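Local atomic coordinates of imidazolonepropionase (PDB entry 2Q09), a protein that hydrolyses the ring carbon-nitrogen bond of imidazolone-5-propanoate to give N-formimidoyl-L-glutamate, the third step of histidine degradation. Residues 129-137 with 393-401. Sequence-based numbering, arbitrary orientation.
Sequences SLIREGVTT and DQLVSRVVN
R398 NH2 is gripped by two backbone carbonyls, V135 O across the contact and P166 O, just before strand 168-176. The bond to V135 O is 2.8 Å long and nearly straight (174°), with the oxygen in the guanidinium plane. With CG anti to the backbone N (chi1 177°) and the chain extended to NE, R398 reaches the start of strand 135-141. I131 CG2 sits over the centre of one guanidinium face, 3.8 Å from R398 CZ, while T136 CG2 lies on the opposite face, by NH2. The same T136 methyl meets V400 CG2 at 3.6 Å. Strand 135-141 belongs to the TIM barrel of this amidohydrolase, and strand 395-400 to the smaller beta domain beside it; residues 135-137 and 397-400 run parallel, their axes 8.4 Å apart, too far for direct strand pairing. Helix 116-133 ends in a Schellman motif at G134. L395 CD1 packs against this turn, 3.4 Å from R132 O and 3.7 Å from G134 N. A water donates to R132 O and accepts from Q394 N, linking the two segments. D393 OD1 lies 3.8 Å from R132 CD; the opposite charges are near, but no N-H points at the oxygen.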
ATOM      1  N   SER A 129       5.604   8.706  10.355  1.00 21.83           N
ATOM      2  CA  SER A 129       4.422   8.328  11.120  1.00 23.10           C
ATOM      3  C   SER A 129       4.064   6.871  10.832  1.00 22.01           C
ATOM      4  O   SER A 129       3.636   6.138  11.723  1.00 22.48           O
ATOM      5  CB  SER A 129       3.240   9.236  10.783  1.00 23.86           C
ATOM      6  OG  SER A 129       3.360  10.474  11.463  1.00 27.34           O
ATOM      7  N   LEU A 130       4.231   6.451   9.585  1.00 19.73           N
ATOM      8  CA  LEU A 130       3.927   5.066   9.237  1.00 20.29           C
ATOM      9  C   LEU A 130       4.960   4.163   9.918  1.00 21.53           C
ATOM     10  O   LEU A 130       4.625   3.100  10.441  1.00 21.42           O
ATOM     11  CB  LEU A 130       3.971   4.856   7.720  1.00 20.28           C
ATOM     12  CG  LEU A 130       2.857   5.519   6.903  1.00 21.58           C
ATOM     13  CD1 LEU A 130       3.033   5.189   5.429  1.00 22.49           C
ATOM     14  CD2 LEU A 130       1.498   5.023   7.392  1.00 22.02           C
ATOM     15  N   ILE A 131       6.219   4.591   9.906  1.00 21.48           N
ATOM     16  CA  ILE A 131       7.298   3.822  10.526  1.00 22.64           C
ATOM     17  C   ILE A 131       7.005   3.484  11.991  1.00 23.30           C
ATOM     18  O   ILE A 131       7.108   2.324  12.398  1.00 22.67           O
ATOM     19  CB  ILE A 131       8.649   4.593  10.432  1.00 23.34           C
ATOM     20  CG1 ILE A 131       9.320   4.349   9.067  1.00 25.01           C
ATOM     21  CG2 ILE A 131       9.626   4.103  11.506  1.00 22.74           C
ATOM     22  CD1 ILE A 131       8.386   4.369   7.893  1.00 33.57           C
ATOM     23  N   ARG A 132       6.625   4.481  12.777  1.00 21.96           N
ATOM     24  CA  ARG A 132       6.347   4.228  14.184  1.00 23.74           C
ATOM     25  C   ARG A 132       5.099   3.385  14.442  1.00 23.86           C
ATOM     26  O   ARG A 132       4.920   2.873  15.550  1.00 23.93           O
ATOM     27  CB  ARG A 132       6.282   5.543  14.954  1.00 24.89           C
ATOM     28  CG  ARG A 132       5.194   6.483  14.513  1.00 25.82           C
ATOM     29  CD  ARG A 132       5.419   7.856  15.123  1.00 27.72           C
ATOM     30  NE  ARG A 132       4.280   8.735  14.897  1.00 27.70           N
ATOM     31  CZ  ARG A 132       4.297  10.047  15.097  1.00 28.65           C
ATOM     32  NH1 ARG A 132       5.402  10.640  15.528  1.00 26.99           N
ATOM     33  NH2 ARG A 132       3.204  10.760  14.868  1.00 27.79           N
ATOM     34  N   GLU A 133       4.240   3.240  13.435  1.00 22.68           N
ATOM     35  CA  GLU A 133       3.052   2.406  13.571  1.00 23.37           C
ATOM     36  C   GLU A 133       3.439   0.957  13.312  1.00 24.03           C
ATOM     37  O   GLU A 133       2.651   0.045  13.557  1.00 26.03           O
ATOM     38  CB  GLU A 133       1.971   2.770  12.552  1.00 23.68           C
ATOM     39  CG  GLU A 133       1.243   4.062  12.788  1.00 27.23           C
ATOM     40  CD  GLU A 133      -0.104   4.093  12.073  1.00 27.69           C
ATOM     41  OE1 GLU A 133      -0.194   3.572  10.943  1.00 28.62           O
ATOM     42  OE2 GLU A 133      -1.067   4.647  12.640  1.00 28.93           O
ATOM     43  N   GLY A 134       4.638   0.752  12.774  1.00 22.80           N
ATOM     44  CA  GLY A 134       5.091  -0.596  12.485  1.00 21.83           C
ATOM     45  C   GLY A 134       5.141  -0.936  11.002  1.00 19.80           C
ATOM     46  O   GLY A 134       5.340  -2.093  10.645  1.00 19.25           O
ATOM     47  N   VAL A 135       4.967   0.052  10.130  1.00 18.60           N
ATOM     48  CA  VAL A 135       5.013  -0.222   8.692  1.00 19.56           C
ATOM     49  C   VAL A 135       6.473  -0.377   8.258  1.00 19.55           C
ATOM     50  O   VAL A 135       7.289   0.517   8.482  1.00 21.41           O
ATOM     51  CB  VAL A 135       4.361   0.909   7.876  1.00 20.92           C
ATOM     52  CG1 VAL A 135       4.492   0.616   6.379  1.00 18.35           C
ATOM     53  CG2 VAL A 135       2.873   1.034   8.248  1.00 20.49           C
ATOM     54  N   THR A 136       6.800  -1.509   7.645  1.00 19.62           N
ATOM     55  CA  THR A 136       8.174  -1.766   7.218  1.00 20.90           C
ATOM     56  C   THR A 136       8.328  -1.778   5.704  1.00 20.75           C
ATOM     57  O   THR A 136       9.444  -1.752   5.188  1.00 21.46           O
ATOM     58  CB  THR A 136       8.687  -3.087   7.815  1.00 21.18           C
ATOM     59  OG1 THR A 136       7.742  -4.130   7.550  1.00 22.56           O
ATOM     60  CG2 THR A 136       8.875  -2.939   9.321  1.00 21.56           C
ATOM     61  N   THR A 137       7.205  -1.826   4.995  1.00 20.67           N
ATOM     62  CA  THR A 137       7.199  -1.778   3.534  1.00 21.36           C
ATOM     63  C   THR A 137       6.017  -0.909   3.121  1.00 21.78           C
ATOM     64  O   THR A 137       4.882  -1.147   3.551  1.00 20.80           O
ATOM     65  CB  THR A 137       7.015  -3.168   2.883  1.00 21.39           C
ATOM     66  OG1 THR A 137       8.153  -3.991   3.159  1.00 23.66           O
ATOM     67  CG2 THR A 137       6.860  -3.022   1.367  1.00 20.24           C
ATOM     68  N   ASP A 393       1.998   4.811  20.254  1.00 22.22           N
ATOM     69  CA  ASP A 393       3.246   4.141  19.904  1.00 23.18           C
ATOM     70  C   ASP A 393       3.355   2.918  20.810  1.00 22.99           C
ATOM     71  O   ASP A 393       3.352   3.041  22.033  1.00 21.79           O
ATOM     72  CB  ASP A 393       4.451   5.060  20.136  1.00 23.40           C
ATOM     73  CG  ASP A 393       4.550   6.180  19.109  1.00 27.71           C
ATOM     74  OD1 ASP A 393       3.760   6.192  18.142  1.00 26.18           O
ATOM     75  OD2 ASP A 393       5.433   7.051  19.277  1.00 26.45           O
ATOM     76  N   GLN A 394       3.457   1.738  20.209  1.00 23.39           N
ATOM     77  CA  GLN A 394       3.515   0.499  20.979  1.00 22.56           C
ATOM     78  C   GLN A 394       4.658  -0.432  20.586  1.00 23.40           C
ATOM     79  O   GLN A 394       4.723  -1.576  21.049  1.00 21.45           O
ATOM     80  CB  GLN A 394       2.187  -0.244  20.841  1.00 21.84           C
ATOM     81  CG  GLN A 394       0.991   0.541  21.346  1.00 21.73           C
ATOM     82  CD  GLN A 394      -0.323  -0.071  20.907  1.00 24.68           C
ATOM     83  OE1 GLN A 394      -0.714   0.038  19.739  1.00 26.01           O
ATOM     84  NE2 GLN A 394      -1.008  -0.733  21.839  1.00 26.22           N
ATOM     85  N   LEU A 395       5.559   0.051  19.739  1.00 23.15           N
ATOM     86  CA  LEU A 395       6.683  -0.771  19.309  1.00 24.49           C
ATOM     87  C   LEU A 395       7.802  -0.804  20.338  1.00 25.15           C
ATOM     88  O   LEU A 395       8.198   0.228  20.871  1.00 24.08           O
ATOM     89  CB  LEU A 395       7.246  -0.266  17.983  1.00 22.65           C
ATOM     90  CG  LEU A 395       6.358  -0.439  16.751  1.00 23.59           C
ATOM     91  CD1 LEU A 395       7.029   0.228  15.556  1.00 20.80           C
ATOM     92  CD2 LEU A 395       6.117  -1.913  16.497  1.00 21.69           C
ATOM     93  N   VAL A 396       8.295  -2.001  20.621  1.00 27.09           N
ATOM     94  CA  VAL A 396       9.397  -2.174  21.556  1.00 27.56           C
ATOM     95  C   VAL A 396      10.634  -2.400  20.692  1.00 28.78           C
ATOM     96  O   VAL A 396      11.756  -2.044  21.064  1.00 29.05           O
ATOM     97  CB  VAL A 396       9.174  -3.402  22.466  1.00 28.79           C
ATOM     98  CG1 VAL A 396      10.480  -3.823  23.108  1.00 29.25           C
ATOM     99  CG2 VAL A 396       8.145  -3.071  23.544  1.00 28.71           C
ATOM    100  N   SER A 397      10.404  -2.979  19.518  1.00 27.66           N
ATOM    101  CA  SER A 397      11.482  -3.264  18.583  1.00 27.02           C
ATOM    102  C   SER A 397      10.914  -3.325  17.170  1.00 26.62           C
ATOM    103  O   SER A 397       9.851  -3.911  16.944  1.00 26.67           O
ATOM    104  CB  SER A 397      12.154  -4.594  18.950  1.00 29.23           C
ATOM    105  OG  SER A 397      13.213  -4.911  18.062  1.00 34.06           O
ATOM    106  N   ARG A 398      11.612  -2.707  16.224  1.00 25.35           N
ATOM    107  CA  ARG A 398      11.178  -2.696  14.829  1.00 24.33           C
ATOM    108  C   ARG A 398      12.365  -3.147  13.996  1.00 24.76           C
ATOM    109  O   ARG A 398      13.319  -2.397  13.797  1.00 24.74           O
ATOM    110  CB  ARG A 398      10.730  -1.287  14.407  1.00 23.66           C
ATOM    111  CG  ARG A 398      10.320  -1.171  12.937  1.00 21.37           C
ATOM    112  CD  ARG A 398       9.783   0.235  12.630  1.00 22.52           C
ATOM    113  NE  ARG A 398       9.485   0.398  11.211  1.00 22.45           N
ATOM    114  CZ  ARG A 398      10.402   0.622  10.277  1.00 23.72           C
ATOM    115  NH1 ARG A 398      11.688   0.725  10.603  1.00 22.94           N
ATOM    116  NH2 ARG A 398      10.035   0.726   9.010  1.00 22.92           N
ATOM    117  N   VAL A 399      12.297  -4.382  13.511  1.00 25.09           N
ATOM    118  CA  VAL A 399      13.377  -4.970  12.739  1.00 24.15           C
ATOM    119  C   VAL A 399      13.096  -5.043  11.248  1.00 24.74           C
ATOM    120  O   VAL A 399      12.057  -5.553  10.821  1.00 22.91           O
ATOM    121  CB  VAL A 399      13.691  -6.388  13.259  1.00 23.89           C
ATOM    122  CG1 VAL A 399      14.764  -7.040  12.397  1.00 25.28           C
ATOM    123  CG2 VAL A 399      14.148  -6.312  14.700  1.00 25.02           C
ATOM    124  N   VAL A 400      14.038  -4.526  10.459  1.00 23.80           N
ATOM    125  CA  VAL A 400      13.927  -4.537   9.009  1.00 25.37           C
ATOM    126  C   VAL A 400      15.223  -5.129   8.457  1.00 27.79           C
ATOM    127  O   VAL A 400      16.316  -4.653   8.769  1.00 28.46           O
ATOM    128  CB  VAL A 400      13.707  -3.107   8.459  1.00 25.95           C
ATOM    129  CG1 VAL A 400      13.690  -3.122   6.946  1.00 26.47           C
ATOM    130  CG2 VAL A 400      12.391  -2.547   9.005  1.00 26.53           C
ATOM    131  N   ASN A 401      15.089  -6.172   7.649  1.00 28.80           N
ATOM    132  CA  ASN A 401      16.224  -6.871   7.061  1.00 31.09           C
ATOM    133  C   ASN A 401      17.175  -7.368   8.145  1.00 32.15           C
ATOM    134  O   ASN A 401      18.394  -7.376   7.969  1.00 32.74           O
ATOM    135  CB  ASN A 401      16.978  -5.969   6.084  1.00 31.65           C
ATOM    136  CG  ASN A 401      17.762  -6.765   5.052  1.00 33.31           C
ATOM    137  OD1 ASN A 401      18.993  -6.718   5.003  1.00 34.42           O
ATOM    138  ND2 ASN A 401      17.043  -7.516   4.227  1.00 30.05           N
TER
HETATM  139  O   HOH W   1       2.941   1.716  17.406  1.00 29.40           O